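Local structure of SA0254 protein (Staphylococcus aureus subsp. aureus, 2OOI) at residues Q132-M137 and P141-D146. The protein is of unknown function but carries a UTRA domain, the small-molecule-sensing module of GntR/HutC-type transcription regulators, and so probably binds an effector ligand. Numbering follows the deposited sequence.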
# COMPACT_ATOMS: atom_id res chain seq x y z
N GLN B 132 -4.84 -10.55 0.69
CA GLN B 132 -3.58 -11.25 0.49
C GLN B 132 -3.82 -12.73 0.22
O GLN B 132 -4.59 -13.36 0.93
CB GLN B 132 -2.67 -11.04 1.70
CG GLN B 132 -1.22 -11.46 1.45
CD GLN B 132 -0.21 -10.90 2.45
OE1 GLN B 132 0.98 -11.23 2.39
NE2 GLN B 132 -0.67 -10.03 3.36
N THR B 133 -3.19 -13.28 -0.82
CA THR B 133 -3.27 -14.72 -1.07
C THR B 133 -1.89 -15.31 -0.90
O THR B 133 -0.96 -14.85 -1.54
CB THR B 133 -3.74 -15.02 -2.45
OG1 THR B 133 -5.06 -14.49 -2.61
CG2 THR B 133 -3.75 -16.55 -2.72
N PHE B 134 -1.77 -16.30 -0.02
CA PHE B 134 -0.48 -16.90 0.30
C PHE B 134 -0.33 -18.25 -0.40
O PHE B 134 -1.27 -19.06 -0.45
CB PHE B 134 -0.35 -17.13 1.81
CG PHE B 134 -0.30 -15.87 2.64
CD1 PHE B 134 0.92 -15.35 3.08
CD2 PHE B 134 -1.49 -15.22 3.03
CE1 PHE B 134 0.96 -14.18 3.88
CE2 PHE B 134 -1.46 -14.06 3.83
CZ PHE B 134 -0.23 -13.54 4.25
N TYR B 135 0.86 -18.52 -0.91
CA TYR B 135 1.14 -19.78 -1.55
C TYR B 135 2.28 -20.46 -0.83
O TYR B 135 3.19 -19.81 -0.32
CB TYR B 135 1.53 -19.60 -3.00
CG TYR B 135 0.52 -18.86 -3.84
CD1 TYR B 135 -0.20 -19.52 -4.84
CD2 TYR B 135 0.30 -17.51 -3.66
CE1 TYR B 135 -1.12 -18.83 -5.61
CE2 TYR B 135 -0.61 -16.83 -4.42
CZ TYR B 135 -1.31 -17.50 -5.39
OH TYR B 135 -2.21 -16.78 -6.13
N THR B 136 2.23 -21.78 -0.83
CA THR B 136 3.34 -22.57 -0.35
C THR B 136 4.50 -22.43 -1.32
O THR B 136 4.34 -21.91 -2.43
CB THR B 136 3.01 -24.04 -0.29
OG1 THR B 136 2.86 -24.53 -1.63
CG2 THR B 136 1.74 -24.27 0.52
N MET B 137 5.65 -22.94 -0.92
CA MET B 137 6.85 -22.85 -1.74
C MET B 137 6.75 -23.71 -3.01
O MET B 137 7.59 -23.60 -3.88
CB MET B 137 8.09 -23.26 -0.94
CG MET B 137 9.32 -22.37 -1.20
SD MET B 137 10.54 -22.58 0.13
CE MET B 137 9.68 -21.75 1.50
N PRO B 141 -1.79 -22.41 -3.29
CA PRO B 141 -2.38 -21.30 -2.55
C PRO B 141 -3.10 -21.84 -1.35
O PRO B 141 -3.90 -22.73 -1.52
CB PRO B 141 -3.39 -20.71 -3.53
CG PRO B 141 -3.78 -21.85 -4.43
CD PRO B 141 -2.59 -22.79 -4.46
N PHE B 142 -2.85 -21.34 -0.14
CA PHE B 142 -3.48 -21.96 1.03
C PHE B 142 -4.29 -21.04 1.94
O PHE B 142 -5.03 -21.52 2.80
CB PHE B 142 -2.42 -22.69 1.85
CG PHE B 142 -1.43 -21.79 2.49
CD1 PHE B 142 -1.70 -21.20 3.69
CD2 PHE B 142 -0.23 -21.51 1.86
CE1 PHE B 142 -0.79 -20.34 4.28
CE2 PHE B 142 0.70 -20.63 2.45
CZ PHE B 142 0.41 -20.05 3.66
N ASP B 143 -4.17 -19.72 1.75
CA ASP B 143 -4.79 -18.74 2.65
C ASP B 143 -5.27 -17.57 1.84
O ASP B 143 -4.47 -16.91 1.17
CB ASP B 143 -3.74 -18.28 3.66
CG ASP B 143 -4.17 -17.05 4.48
OD1 ASP B 143 -5.28 -16.51 4.31
OD2 ASP B 143 -3.36 -16.63 5.34
N SER B 144 -6.57 -17.29 1.91
CA SER B 144 -7.19 -16.11 1.30
C SER B 144 -7.63 -15.15 2.39
O SER B 144 -8.55 -15.45 3.12
CB SER B 144 -8.43 -16.54 0.50
OG SER B 144 -9.08 -15.44 -0.14
N SER B 145 -7.00 -13.99 2.48
CA SER B 145 -7.29 -13.04 3.57
C SER B 145 -7.72 -11.64 3.11
O SER B 145 -7.08 -11.00 2.25
CB SER B 145 -6.07 -12.92 4.50
OG SER B 145 -5.99 -14.05 5.37
N ASP B 146 -8.82 -11.18 3.70
CA ASP B 146 -9.24 -9.81 3.58
C ASP B 146 -9.08 -9.13 4.90
O ASP B 146 -9.52 -9.65 5.93
CB ASP B 146 -10.68 -9.73 3.15
CG ASP B 146 -10.82 -10.04 1.75
OD1 ASP B 146 -10.09 -9.44 0.95
OD2 ASP B 146 -11.62 -10.91 1.43
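Gln132-Thr136 and Pro141-Asp146 pair as antiparallel neighbours in a buried beta hairpin, joined by a short turn, within the six-stranded antiparallel sheet of the UTRA domain. Gln132 and Ser145 form a hydrogen-bonded pair closed in both directions, Gln132 N to Ser145 O at 2.8 Å and Ser145 N to Gln132 O at 2.9 Å. Phe134 N then donates to Asp143 O (3.0 Å), but Phe134 O accepts its hydrogen bond from Phe142 N at 2.8 Å, and the register slips by one residue. This is a beta bulge: Asp143 shares the face of Phe134, whereas the Phe142 side chain leaves the backbone toward neither face. Set between its own backbone N and carbonyl carbon (chi1 67°), it turns its ring edge to the backbone of Tyr135 and Thr136, with Phe142 CZ 3.5 Å from Phe134 CB and CD2 beside Thr136 CG2. Alongside the Phe134 ring runs the Asp143 carboxylate, the two planes 22° apart and Asp143 OD2 3.3 Å from Phe134 CD2; the syn lone pair of OD1 receives Ser145 OG, which also bonds Ser68. On the opposite face, Pro141 CB packs obliquely against Tyr135 CE1 at 3.6 Å, and Glu40 joins the strands by hydrogen bonds to Thr133 OG1 and Ser144 OG.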